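Long-range contacts in pilin (Streptococcus pyogenes serotype M1, PDB 3GLD), which builds the pilus as its major stacked subunit, the pilus being required for adhesion to host cells, bacterial aggregation and biofilm formation: residues D240-E245 with G271-Q276; N256-P261 with T285-N290; P95-Y100 with T121-V126. The protein carries 2 engineered substitutions. One frame throughout, in Å; residues are numbered along the deposited sequence.

Contact 1: residues D240-E245 with G271-Q276; sequences DYVVTE and GNSTEQ
Segments 240-245 and 271-276 run in opposite directions, 174° apart, and draw closest where T244 bridges S273, with their CA atoms separated by 4.3 Å. Near this bridge E245 N donates to N272 O at 2.9 Å, and T274 N donates to V243 O at 3.0 Å. The return bond departs from regular pairing: V243 N gives its hydrogen to the side-chain T274 OG1 at 2.9 Å, almost straight at the hydrogen (168°). With chi1 at 62°, OG1 stands between the backbone N and carbonyl carbon of T274 and takes the place of a main-chain acceptor; it also donates to E275 O, which satisfies a buried hydroxyl twice. Threonine suits this place because its CG2 meanwhile meets the buried CB of V243 and packs on I286. The loop 271-276 thus lies along an antiparallel sheet while carrying the chain from strand 267-270, in one sheet of the transthyretin-clan domain, to strand 277-278 in the other. S273 OG donates to T274 O and also rests 3.3 Å from T244 CG2. The side chains of V242 and T274 slide past each other in opposite directions, CG1 3.7 Å from OG1. At the far end Q276, bent at chi2, crosses D240, and NE2 makes only a weak, bent bond to OD2 (3.2 Å), their flat groups turned well apart. The firmer partners of this pair are K186, for Q276 OE1, and T278, for D240 OD1. E245, which autocatalyses the K166-N290 isopeptide, has OE1 hydrogen-bonded to K166 NZ, the nitrogen already joined to N290 CG.

Contact 2: residues N256-P261 with T285-N290; sequences NVEVSP and TITFTN
Chi1 of -172° sets V257 CG1 anti to the backbone N, while chi1 of -75° swings the F288 ring beside its own N, and the two side chains lie side by side. The segments form an antiparallel strand pair in a sheet of the C-terminal, transthyretin-clan beta-sandwich domain, and V257-F288 is a non-hydrogen-bonded pair, flanked by the hydrogen-bonded pairs N256-T289 and E258-T287. V257 CG1 forms a CH-pi contact over the ring face, 4.3 Å from the F288 centroid and 15° off its normal; CG2 reaches F288 CE2 at 3.6 Å. CG1 also touches I286 CG2, again at 3.6 Å, so valine, with two branches, can touch both the ring and the isoleucine. These apolar groups belong to the buried interior, where F288 meets F181 edge-to-face and packs on V243 and E245. Two residues after F288, N290 is covalently joined through CG to K166 NZ, so this strand carries one end of the isopeptide cross-link. On the other face E258, S260, T285 and T287 are partly exposed, and polar residues suit it. The side chains of E258 and T287 run side by side, with OE2 and OG1 4.0 Å apart; a water spans them, accepting from T287 OG1 at 2.6 Å and donating to E258 OE2 at 2.5 Å and to T285 O at 2.9 Å.

Contact 3: residues P95-Y100 with T121-V126; sequences PGVYYY and TVQVHV
Y98 and Y100 share one face of the strand pair with V122, V124 and V126, the tightly packed side, whereas V97, Y99, Q123 and H125 occupy a partly exposed side. On the buried side both tyrosines have CG beside the backbone N (chi1 near -65°), which leans each ring obliquely across the valine one pair along: Y98 CD1 meets V126 CG2 at 3.6 Å, and Y100 CE1 meets V124 CG2 at 3.7 Å. The edge of the Y98 ring also lies in plane with V124 O. Tyrosine suits a core margin, since the rings pack, Y98 against F56 and F92, Y100 against F87 and F92, while each hydroxyl finds a main-chain acceptor: Y98 OH bonds K94 O, and Y100 OH bonds V59 O. Six backbone bonds close the seam, V122 N to Y100 O being 2.7 Å. G96 ends it in a backbone shape where a CB would be jammed against the preceding carbonyl. The other side is open in part to solvent and relies on CH-pi contacts and weak polar bonds. V97 CG1 lies over the H125 face, 4.1 Å from its centroid, and Y139 stacks on the same imidazole. Q123 CG likewise covers one face of Y99, with the amide turned 67° to the ring; NE2 approaches the Y99 hydroxyl without bonding, and the amide makes weak hydrogen bonds to Y143 OH (through NE2) and K148 NZ (through OE1). Such an amphipathic pair of antiparallel strands, aromatic and valine within, mixed without, is characteristic of a beta-sandwich domain such as this N-terminal one.

How the contacts relate
Contact 3 closes first along the chain and belongs to the N-terminal domain; contacts 1 and 2 follow, interleaved, in the C-terminal one. Their centres are only 10 Å apart, and N272 O of contact 1 rests near the F288 ring of contact 2. Contact 1 borders one sheet and contact 2 lies in the other; contact 1 supplies E245 and contact 2 N290, which meet at the K166-N290 isopeptide. Contact 3 lies about 58 and 60 Å away, centre to centre, across the centre of the chain. Its strand 96-104 ends at A104, an engineered alanine where the natural protein carries the residue that autocatalyses the K23-N155 cross-link. The elongated two-domain shape fits head-to-tail stacking in pili.

Contact 1: residues D240-E245 with G271-Q276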
ATOM      1  N   ASP A 240       1.387   5.558  14.581  1.00 25.88           N
ATOM      2  CA  ASP A 240       1.387   5.648  16.048  1.00 26.48           C
ATOM      3  C   ASP A 240       0.013   5.995  16.570  1.00 25.98           C
ATOM      4  O   ASP A 240      -0.751   6.709  15.910  1.00 25.98           O
ATOM      5  CB  ASP A 240       2.393   6.683  16.547  1.00 26.63           C
ATOM      6  CG  ASP A 240       3.815   6.302  16.225  1.00 27.61           C
ATOM      7  OD1 ASP A 240       4.029   5.227  15.641  1.00 28.25           O
ATOM      8  OD2 ASP A 240       4.723   7.080  16.547  1.00 32.00           O
ATOM      9  N   TYR A 241      -0.306   5.494  17.759  1.00 26.39           N
ATOM     10  CA  TYR A 241      -1.575   5.827  18.378  1.00 26.19           C
ATOM     11  C   TYR A 241      -1.534   5.663  19.899  1.00 26.82           C
ATOM     12  O   TYR A 241      -0.669   4.981  20.442  1.00 26.68           O
ATOM     13  CB  TYR A 241      -2.724   5.017  17.749  1.00 25.46           C
ATOM     14  CG  TYR A 241      -2.649   3.532  18.010  1.00 27.19           C
ATOM     15  CD1 TYR A 241      -3.210   2.981  19.166  1.00 26.01           C
ATOM     16  CD2 TYR A 241      -2.012   2.676  17.103  1.00 25.81           C
ATOM     17  CE1 TYR A 241      -3.126   1.615  19.419  1.00 27.48           C
ATOM     18  CE2 TYR A 241      -1.921   1.327  17.338  1.00 27.21           C
ATOM     19  CZ  TYR A 241      -2.486   0.794  18.500  1.00 28.66           C
ATOM     20  OH  TYR A 241      -2.411  -0.553  18.736  1.00 27.01           O
ATOM     21  N   VAL A 242      -2.487   6.320  20.560  1.00 27.26           N
ATOM     22  CA  VAL A 242      -2.705   6.192  21.991  1.00 27.83           C
ATOM     23  C   VAL A 242      -4.200   6.030  22.199  1.00 27.63           C
ATOM     24  O   VAL A 242      -5.008   6.741  21.573  1.00 27.13           O
ATOM     25  CB  VAL A 242      -2.250   7.461  22.762  1.00 28.11           C
ATOM     26  CG1 VAL A 242      -2.329   7.222  24.282  1.00 28.47           C
ATOM     27  CG2 VAL A 242      -0.825   7.868  22.388  1.00 28.95           C
ATOM     28  N   VAL A 243      -4.565   5.083  23.062  1.00 28.18           N
ATOM     29  CA  VAL A 243      -5.937   4.956  23.545  1.00 28.15           C
ATOM     30  C   VAL A 243      -5.973   5.204  25.047  1.00 28.70           C
ATOM     31  O   VAL A 243      -5.198   4.611  25.796  1.00 28.36           O
ATOM     32  CB  VAL A 243      -6.530   3.553  23.303  1.00 28.25           C
ATOM     33  CG1 VAL A 243      -8.032   3.555  23.611  1.00 27.46           C
ATOM     34  CG2 VAL A 243      -6.258   3.076  21.863  1.00 27.67           C
ATOM     35  N   THR A 244      -6.877   6.075  25.492  1.00 29.08           N
ATOM     36  CA  THR A 244      -7.007   6.336  26.917  1.00 30.07           C
ATOM     37  C   THR A 244      -8.476   6.345  27.337  1.00 29.93           C
ATOM     38  O   THR A 244      -9.336   6.888  26.638  1.00 30.53           O
ATOM     39  CB  THR A 244      -6.415   7.697  27.307  1.00 30.12           C
ATOM     40  OG1 THR A 244      -7.322   8.721  26.907  1.00 33.41           O
ATOM     41  CG2 THR A 244      -5.084   7.950  26.666  1.00 28.41           C
ATOM     42  N   GLU A 245      -8.751   5.759  28.491  1.00 30.49           N
ATOM     43  CA  GLU A 245     -10.051   5.886  29.146  1.00 30.18           C
ATOM     44  C   GLU A 245      -9.995   7.038  30.161  1.00 30.79           C
ATOM     45  O   GLU A 245      -8.944   7.274  30.746  1.00 30.81           O
ATOM     46  CB  GLU A 245     -10.335   4.576  29.864  1.00 30.02           C
ATOM     47  CG  GLU A 245     -11.661   4.487  30.606  1.00 28.86           C
ATOM     48  CD  GLU A 245     -11.819   3.162  31.341  1.00 28.60           C
ATOM     49  OE1 GLU A 245     -11.824   2.093  30.703  1.00 30.13           O
ATOM     50  OE2 GLU A 245     -11.955   3.186  32.571  1.00 31.66           O
ATOM     51  N   GLY A 271      -3.437   1.164  35.147  1.00 43.13           N
ATOM     52  CA  GLY A 271      -3.734   2.552  34.787  1.00 41.82           C
ATOM     53  C   GLY A 271      -4.721   2.668  33.642  1.00 40.74           C
ATOM     54  O   GLY A 271      -5.331   1.672  33.228  1.00 40.70           O
ATOM     55  N   ASN A 272      -4.877   3.881  33.123  1.00 39.23           N
ATOM     56  CA  ASN A 272      -5.960   4.138  32.186  1.00 38.64           C
ATOM     57  C   ASN A 272      -5.548   4.483  30.755  1.00 37.24           C
ATOM     58  O   ASN A 272      -6.381   4.924  29.971  1.00 36.60           O
ATOM     59  CB  ASN A 272      -6.928   5.189  32.742  1.00 38.66           C
ATOM     60  CG  ASN A 272      -6.235   6.483  33.149  1.00 40.67           C
ATOM     61  OD1 ASN A 272      -6.631   7.118  34.135  1.00 43.70           O
ATOM     62  ND2 ASN A 272      -5.199   6.881  32.406  1.00 41.24           N
ATOM     63  N   SER A 273      -4.274   4.270  30.432  1.00 36.53           N
ATOM     64  CA  SER A 273      -3.737   4.608  29.114  1.00 35.73           C
ATOM     65  C   SER A 273      -2.791   3.561  28.531  1.00 34.87           C
ATOM     66  O   SER A 273      -2.008   2.939  29.242  1.00 33.44           O
ATOM     67  CB  SER A 273      -3.017   5.962  29.169  1.00 36.23           C
ATOM     68  OG  SER A 273      -2.540   6.331  27.885  1.00 36.99           O
ATOM     69  N   THR A 274      -2.870   3.377  27.216  1.00 34.47           N
ATOM     70  CA  THR A 274      -1.800   2.690  26.502  1.00 34.23           C
ATOM     71  C   THR A 274      -0.596   3.625  26.492  1.00 34.89           C
ATOM     72  O   THR A 274      -0.725   4.831  26.687  1.00 34.55           O
ATOM     73  CB  THR A 274      -2.195   2.311  25.037  1.00 33.98           C
ATOM     74  OG1 THR A 274      -2.471   3.499  24.264  1.00 32.06           O
ATOM     75  CG2 THR A 274      -3.414   1.398  25.038  1.00 32.06           C
ATOM     76  N   GLU A 275       0.585   3.068  26.279  1.00 35.99           N
ATOM     77  CA  GLU A 275       1.696   3.899  25.843  1.00 36.87           C
ATOM     78  C   GLU A 275       1.460   4.212  24.357  1.00 36.50           C
ATOM     79  O   GLU A 275       0.477   3.759  23.765  1.00 35.68           O
ATOM     80  CB  GLU A 275       3.015   3.155  26.022  1.00 37.57           C
ATOM     81  CG  GLU A 275       3.369   2.783  27.452  1.00 41.09           C
ATOM     82  CD  GLU A 275       4.465   1.727  27.502  1.00 46.29           C
ATOM     83  OE1 GLU A 275       4.589   0.940  26.527  1.00 47.99           O
ATOM     84  OE2 GLU A 275       5.202   1.686  28.513  1.00 48.21           O
ATOM     85  N   GLN A 276       2.344   4.996  23.750  1.00 36.38           N
ATOM     86  CA  GLN A 276       2.269   5.191  22.309  1.00 36.38           C
ATOM     87  C   GLN A 276       2.583   3.869  21.603  1.00 35.23           C
ATOM     88  O   GLN A 276       3.673   3.330  21.725  1.00 35.64           O
ATOM     89  CB  GLN A 276       3.207   6.316  21.852  1.00 36.91           C
ATOM     90  CG  GLN A 276       3.046   6.683  20.377  1.00 38.25           C
ATOM     91  CD  GLN A 276       3.179   8.174  20.125  1.00 41.08           C
ATOM     92  OE1 GLN A 276       2.365   8.978  20.599  1.00 43.44           O
ATOM     93  NE2 GLN A 276       4.195   8.551  19.370  1.00 40.61           N
TER

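Contact 2: residues N256-P261 with T285-N290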
ATOM      1  N   ASN A 256      -7.292  -1.394  34.488  1.00 31.61           N
ATOM      2  CA  ASN A 256      -6.111  -2.037  33.945  1.00 31.96           C
ATOM      3  C   ASN A 256      -6.267  -2.259  32.439  1.00 31.31           C
ATOM      4  O   ASN A 256      -7.380  -2.515  31.948  1.00 30.48           O
ATOM      5  CB  ASN A 256      -5.816  -3.349  34.671  1.00 32.76           C
ATOM      6  CG  ASN A 256      -5.351  -3.131  36.125  1.00 36.10           C
ATOM      7  OD1 ASN A 256      -6.173  -2.940  37.042  1.00 38.03           O
ATOM      8  ND2 ASN A 256      -4.036  -3.181  36.342  1.00 36.39           N
ATOM      9  N   VAL A 257      -5.154  -2.141  31.722  1.00 30.59           N
ATOM     10  CA  VAL A 257      -5.147  -2.191  30.255  1.00 30.54           C
ATOM     11  C   VAL A 257      -4.419  -3.431  29.777  1.00 30.46           C
ATOM     12  O   VAL A 257      -3.282  -3.666  30.158  1.00 31.40           O
ATOM     13  CB  VAL A 257      -4.423  -0.962  29.637  1.00 30.05           C
ATOM     14  CG1 VAL A 257      -4.614  -0.942  28.125  1.00 30.87           C
ATOM     15  CG2 VAL A 257      -4.955   0.328  30.212  1.00 29.76           C
ATOM     16  N   GLU A 258      -5.057  -4.226  28.937  1.00 30.46           N
ATOM     17  CA  GLU A 258      -4.336  -5.304  28.283  1.00 30.75           C
ATOM     18  C   GLU A 258      -4.079  -4.950  26.814  1.00 29.86           C
ATOM     19  O   GLU A 258      -5.013  -4.616  26.086  1.00 30.04           O
ATOM     20  CB  GLU A 258      -5.091  -6.622  28.377  1.00 30.29           C
ATOM     21  CG  GLU A 258      -4.289  -7.781  27.795  1.00 32.57           C
ATOM     22  CD  GLU A 258      -5.153  -8.999  27.566  1.00 34.88           C
ATOM     23  OE1 GLU A 258      -5.090  -9.926  28.394  1.00 37.15           O
ATOM     24  OE2 GLU A 258      -5.925  -9.016  26.582  1.00 35.60           O
ATOM     25  N   VAL A 259      -2.818  -5.039  26.394  1.00 29.10           N
ATOM     26  CA  VAL A 259      -2.405  -4.723  25.027  1.00 28.07           C
ATOM     27  C   VAL A 259      -1.945  -5.997  24.337  1.00 27.94           C
ATOM     28  O   VAL A 259      -0.881  -6.523  24.635  1.00 28.16           O
ATOM     29  CB  VAL A 259      -1.261  -3.668  24.995  1.00 28.70           C
ATOM     30  CG1 VAL A 259      -0.871  -3.332  23.545  1.00 27.42           C
ATOM     31  CG2 VAL A 259      -1.673  -2.394  25.739  1.00 27.53           C
ATOM     32  N   SER A 260      -2.748  -6.497  23.413  1.00 27.71           N
ATOM     33  CA  SER A 260      -2.537  -7.840  22.901  1.00 27.37           C
ATOM     34  C   SER A 260      -2.530  -7.892  21.371  1.00 27.82           C
ATOM     35  O   SER A 260      -3.594  -8.017  20.769  1.00 25.89           O
ATOM     36  CB  SER A 260      -3.625  -8.772  23.458  1.00 26.71           C
ATOM     37  OG  SER A 260      -3.500 -10.067  22.924  1.00 25.51           O
ATOM     38  N   PRO A 261      -1.322  -7.786  20.744  1.00 29.56           N
ATOM     39  CA  PRO A 261      -1.199  -8.002  19.293  1.00 30.88           C
ATOM     40  C   PRO A 261      -1.271  -9.477  18.970  1.00 32.70           C
ATOM     41  O   PRO A 261      -0.721 -10.296  19.718  1.00 32.28           O
ATOM     42  CB  PRO A 261       0.197  -7.446  18.946  1.00 31.38           C
ATOM     43  CG  PRO A 261       0.949  -7.397  20.215  1.00 31.40           C
ATOM     44  CD  PRO A 261      -0.080  -7.250  21.333  1.00 29.32           C
ATOM     45  N   THR A 285      -5.635  -6.093  19.762  1.00 23.67           N
ATOM     46  CA  THR A 285      -6.783  -6.003  20.657  1.00 23.70           C
ATOM     47  C   THR A 285      -6.367  -5.460  22.015  1.00 24.26           C
ATOM     48  O   THR A 285      -5.468  -6.001  22.653  1.00 24.20           O
ATOM     49  CB  THR A 285      -7.487  -7.354  20.827  1.00 24.20           C
ATOM     50  OG1 THR A 285      -7.901  -7.817  19.558  1.00 23.74           O
ATOM     51  CG2 THR A 285      -8.743  -7.215  21.705  1.00 24.99           C
ATOM     52  N   ILE A 286      -7.028  -4.378  22.432  1.00 24.19           N
ATOM     53  CA  ILE A 286      -6.733  -3.702  23.675  1.00 24.56           C
ATOM     54  C   ILE A 286      -7.996  -3.703  24.532  1.00 25.04           C
ATOM     55  O   ILE A 286      -9.035  -3.167  24.129  1.00 24.59           O
ATOM     56  CB  ILE A 286      -6.258  -2.255  23.450  1.00 25.46           C
ATOM     57  CG1 ILE A 286      -5.065  -2.243  22.477  1.00 24.99           C
ATOM     58  CG2 ILE A 286      -5.928  -1.592  24.785  1.00 24.28           C
ATOM     59  CD1 ILE A 286      -4.440  -0.889  22.262  1.00 29.79           C
ATOM     60  N   THR A 287      -7.878  -4.309  25.713  1.00 24.56           N
ATOM     61  CA  THR A 287      -8.992  -4.471  26.636  1.00 24.48           C
ATOM     62  C   THR A 287      -8.796  -3.642  27.900  1.00 24.76           C
ATOM     63  O   THR A 287      -7.795  -3.783  28.606  1.00 23.92           O
ATOM     64  CB  THR A 287      -9.142  -5.932  27.005  1.00 24.36           C
ATOM     65  OG1 THR A 287      -9.131  -6.710  25.798  1.00 23.27           O
ATOM     66  CG2 THR A 287     -10.461  -6.192  27.817  1.00 23.38           C
ATOM     67  N   PHE A 288      -9.766  -2.770  28.160  1.00 24.94           N
ATOM     68  CA  PHE A 288      -9.799  -2.019  29.411  1.00 25.32           C
ATOM     69  C   PHE A 288     -10.695  -2.765  30.405  1.00 25.16           C
ATOM     70  O   PHE A 288     -11.878  -2.985  30.162  1.00 25.16           O
ATOM     71  CB  PHE A 288     -10.295  -0.604  29.163  1.00 25.45           C
ATOM     72  CG  PHE A 288      -9.288   0.290  28.499  1.00 26.18           C
ATOM     73  CD1 PHE A 288      -9.083   0.230  27.110  1.00 25.64           C
ATOM     74  CD2 PHE A 288      -8.556   1.206  29.244  1.00 26.30           C
ATOM     75  CE1 PHE A 288      -8.176   1.068  26.492  1.00 25.13           C
ATOM     76  CE2 PHE A 288      -7.645   2.061  28.628  1.00 27.53           C
ATOM     77  CZ  PHE A 288      -7.452   1.992  27.235  1.00 26.72           C
ATOM     78  N   THR A 289     -10.105  -3.208  31.500  1.00 25.44           N
ATOM     79  CA  THR A 289     -10.873  -3.881  32.550  1.00 26.04           C
ATOM     80  C   THR A 289     -11.049  -2.894  33.670  1.00 26.26           C
ATOM     81  O   THR A 289     -10.051  -2.370  34.206  1.00 26.64           O
ATOM     82  CB  THR A 289     -10.151  -5.144  33.058  1.00 25.65           C
ATOM     83  OG1 THR A 289      -9.984  -6.035  31.954  1.00 27.09           O
ATOM     84  CG2 THR A 289     -10.962  -5.871  34.165  1.00 25.70           C
ATOM     85  N   ASN A 290     -12.311  -2.624  33.994  1.00 26.29           N
ATOM     86  CA  ASN A 290     -12.640  -1.771  35.139  1.00 26.55           C
ATOM     87  C   ASN A 290     -13.316  -2.567  36.217  1.00 26.92           C
ATOM     88  O   ASN A 290     -14.340  -3.211  35.980  1.00 26.45           O
ATOM     89  CB  ASN A 290     -13.535  -0.619  34.752  1.00 26.16           C
ATOM     90  CG  ASN A 290     -12.924   0.241  33.668  1.00 25.02           C
ATOM     91  OD1 ASN A 290     -12.053   1.059  33.926  1.00 29.12           O
TER
HETATM   92  O   HOH W   1      -6.816  -7.395  24.857  1.00 19.28           O

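Contact 3: residues P95-Y100 with T121-V126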
ATOM      1  N   PRO A  95      21.980  -2.874 -36.424  1.00 34.03           N
ATOM      2  CA  PRO A  95      20.737  -3.563 -36.150  1.00 33.37           C
ATOM      3  C   PRO A  95      20.979  -4.782 -35.278  1.00 33.23           C
ATOM      4  O   PRO A  95      22.064  -5.393 -35.329  1.00 33.00           O
ATOM      5  CB  PRO A  95      20.277  -4.017 -37.530  1.00 32.97           C
ATOM      6  CG  PRO A  95      20.867  -3.015 -38.455  1.00 33.45           C
ATOM      7  CD  PRO A  95      22.196  -2.686 -37.867  1.00 33.66           C
ATOM      8  N   GLY A  96      19.971  -5.142 -34.493  1.00 32.21           N
ATOM      9  CA  GLY A  96      20.074  -6.326 -33.651  1.00 30.56           C
ATOM     10  C   GLY A  96      19.104  -6.304 -32.493  1.00 29.03           C
ATOM     11  O   GLY A  96      18.315  -5.362 -32.339  1.00 28.66           O
ATOM     12  N   VAL A  97      19.156  -7.357 -31.685  1.00 28.16           N
ATOM     13  CA  VAL A  97      18.276  -7.431 -30.520  1.00 27.58           C
ATOM     14  C   VAL A  97      19.102  -7.150 -29.286  1.00 26.49           C
ATOM     15  O   VAL A  97      20.061  -7.868 -28.972  1.00 26.46           O
ATOM     16  CB  VAL A  97      17.517  -8.766 -30.422  1.00 27.84           C
ATOM     17  CG1 VAL A  97      16.493  -8.690 -29.299  1.00 27.92           C
ATOM     18  CG2 VAL A  97      16.820  -9.084 -31.742  1.00 27.66           C
ATOM     19  N   TYR A  98      18.726  -6.075 -28.611  1.00 25.80           N
ATOM     20  CA  TYR A  98      19.455  -5.590 -27.451  1.00 26.09           C
ATOM     21  C   TYR A  98      18.687  -5.939 -26.163  1.00 26.08           C
ATOM     22  O   TYR A  98      17.505  -5.560 -26.008  1.00 25.10           O
ATOM     23  CB  TYR A  98      19.687  -4.088 -27.576  1.00 26.40           C
ATOM     24  CG  TYR A  98      20.629  -3.723 -28.722  1.00 27.35           C
ATOM     25  CD1 TYR A  98      20.208  -3.771 -30.048  1.00 27.33           C
ATOM     26  CD2 TYR A  98      21.950  -3.356 -28.471  1.00 28.66           C
ATOM     27  CE1 TYR A  98      21.081  -3.439 -31.092  1.00 28.38           C
ATOM     28  CE2 TYR A  98      22.834  -3.035 -29.521  1.00 29.37           C
ATOM     29  CZ  TYR A  98      22.380  -3.077 -30.812  1.00 29.06           C
ATOM     30  OH  TYR A  98      23.235  -2.760 -31.832  1.00 31.20           O
ATOM     31  N   TYR A  99      19.379  -6.657 -25.273  1.00 25.37           N
ATOM     32  CA  TYR A  99      18.778  -7.249 -24.070  1.00 25.86           C
ATOM     33  C   TYR A  99      18.956  -6.422 -22.801  1.00 25.63           C
ATOM     34  O   TYR A  99      20.051  -5.957 -22.483  1.00 25.42           O
ATOM     35  CB  TYR A  99      19.316  -8.660 -23.830  1.00 25.16           C
ATOM     36  CG  TYR A  99      18.756  -9.665 -24.796  1.00 27.85           C
ATOM     37  CD1 TYR A  99      19.123  -9.628 -26.136  1.00 28.88           C
ATOM     38  CD2 TYR A  99      17.854 -10.652 -24.380  1.00 29.35           C
ATOM     39  CE1 TYR A  99      18.627 -10.534 -27.037  1.00 32.22           C
ATOM     40  CE2 TYR A  99      17.343 -11.571 -25.285  1.00 32.09           C
ATOM     41  CZ  TYR A  99      17.746 -11.498 -26.620  1.00 32.92           C
ATOM     42  OH  TYR A  99      17.278 -12.365 -27.567  1.00 34.70           O
ATOM     43  N   TYR A 100      17.852  -6.241 -22.087  1.00 26.04           N
ATOM     44  CA  TYR A 100      17.862  -5.543 -20.815  1.00 25.63           C
ATOM     45  C   TYR A 100      17.077  -6.350 -19.784  1.00 26.35           C
ATOM     46  O   TYR A 100      16.305  -7.242 -20.134  1.00 26.83           O
ATOM     47  CB  TYR A 100      17.190  -4.179 -20.935  1.00 25.22           C
ATOM     48  CG  TYR A 100      17.842  -3.192 -21.858  1.00 25.08           C
ATOM     49  CD1 TYR A 100      17.594  -3.229 -23.240  1.00 26.30           C
ATOM     50  CD2 TYR A 100      18.705  -2.221 -21.365  1.00 22.46           C
ATOM     51  CE1 TYR A 100      18.198  -2.318 -24.109  1.00 25.51           C
ATOM     52  CE2 TYR A 100      19.301  -1.305 -22.212  1.00 24.07           C
ATOM     53  CZ  TYR A 100      19.044  -1.360 -23.585  1.00 24.93           C
ATOM     54  OH  TYR A 100      19.622  -0.446 -24.435  1.00 25.67           O
ATOM     55  N   THR A 121      12.716  -9.635 -18.754  1.00 34.82           N
ATOM     56  CA  THR A 121      13.735  -9.518 -19.778  1.00 33.67           C
ATOM     57  C   THR A 121      13.116  -8.679 -20.878  1.00 32.62           C
ATOM     58  O   THR A 121      11.966  -8.915 -21.284  1.00 32.68           O
ATOM     59  CB  THR A 121      14.216 -10.884 -20.279  1.00 33.95           C
ATOM     60  OG1 THR A 121      14.749 -11.616 -19.165  1.00 35.06           O
ATOM     61  CG2 THR A 121      15.324 -10.720 -21.331  1.00 34.30           C
ATOM     62  N   VAL A 122      13.863  -7.670 -21.315  1.00 30.69           N
ATOM     63  CA  VAL A 122      13.392  -6.739 -22.325  1.00 29.80           C
ATOM     64  C   VAL A 122      14.319  -6.800 -23.546  1.00 29.73           C
ATOM     65  O   VAL A 122      15.549  -6.720 -23.423  1.00 29.33           O
ATOM     66  CB  VAL A 122      13.277  -5.297 -21.753  1.00 29.86           C
ATOM     67  CG1 VAL A 122      13.235  -4.237 -22.863  1.00 28.77           C
ATOM     68  CG2 VAL A 122      12.016  -5.158 -20.867  1.00 28.63           C
ATOM     69  N   GLN A 123      13.701  -7.002 -24.705  1.00 29.61           N
ATOM     70  CA  GLN A 123      14.375  -7.042 -26.009  1.00 29.36           C
ATOM     71  C   GLN A 123      14.012  -5.750 -26.732  1.00 29.23           C
ATOM     72  O   GLN A 123      12.833  -5.493 -26.964  1.00 29.71           O
ATOM     73  CB  GLN A 123      13.854  -8.221 -26.825  1.00 28.42           C
ATOM     74  CG  GLN A 123      14.277  -9.599 -26.342  1.00 30.02           C
ATOM     75  CD  GLN A 123      13.660 -10.753 -27.158  1.00 30.63           C
ATOM     76  OE1 GLN A 123      12.829 -10.548 -28.036  1.00 32.06           O
ATOM     77  NE2 GLN A 123      14.062 -11.972 -26.838  1.00 31.95           N
ATOM     78  N   VAL A 124      15.002  -4.916 -27.040  1.00 28.79           N
ATOM     79  CA  VAL A 124      14.790  -3.808 -27.962  1.00 27.98           C
ATOM     80  C   VAL A 124      15.205  -4.272 -29.372  1.00 28.87           C
ATOM     81  O   VAL A 124      16.360  -4.622 -29.597  1.00 28.98           O
ATOM     82  CB  VAL A 124      15.556  -2.538 -27.567  1.00 27.62           C
ATOM     83  CG1 VAL A 124      15.254  -1.411 -28.586  1.00 27.57           C
ATOM     84  CG2 VAL A 124      15.172  -2.075 -26.148  1.00 26.62           C
ATOM     85  N   HIS A 125      14.240  -4.315 -30.287  1.00 29.25           N
ATOM     86  CA  HIS A 125      14.474  -4.659 -31.683  1.00 29.93           C
ATOM     87  C   HIS A 125      14.882  -3.429 -32.491  1.00 29.42           C
ATOM     88  O   HIS A 125      14.072  -2.530 -32.755  1.00 29.38           O
ATOM     89  CB  HIS A 125      13.250  -5.369 -32.269  1.00 30.29           C
ATOM     90  CG  HIS A 125      13.092  -6.762 -31.759  1.00 31.67           C
ATOM     91  ND1 HIS A 125      12.714  -7.038 -30.461  1.00 35.26           N
ATOM     92  CD2 HIS A 125      13.307  -7.958 -32.349  1.00 34.16           C
ATOM     93  CE1 HIS A 125      12.674  -8.345 -30.283  1.00 34.77           C
ATOM     94  NE2 HIS A 125      13.037  -8.928 -31.415  1.00 35.65           N
ATOM     95  N   VAL A 126      16.172  -3.380 -32.811  1.00 28.63           N
ATOM     96  CA  VAL A 126      16.745  -2.292 -33.580  1.00 28.41           C
ATOM     97  C   VAL A 126      16.850  -2.751 -35.042  1.00 28.94           C
ATOM     98  O   VAL A 126      17.584  -3.680 -35.361  1.00 28.06           O
ATOM     99  CB  VAL A 126      18.106  -1.865 -32.987  1.00 28.79           C
ATOM    100  CG1 VAL A 126      18.727  -0.706 -33.777  1.00 26.15           C
ATOM    101  CG2 VAL A 126      17.932  -1.461 -31.504  1.00 29.09           C
TER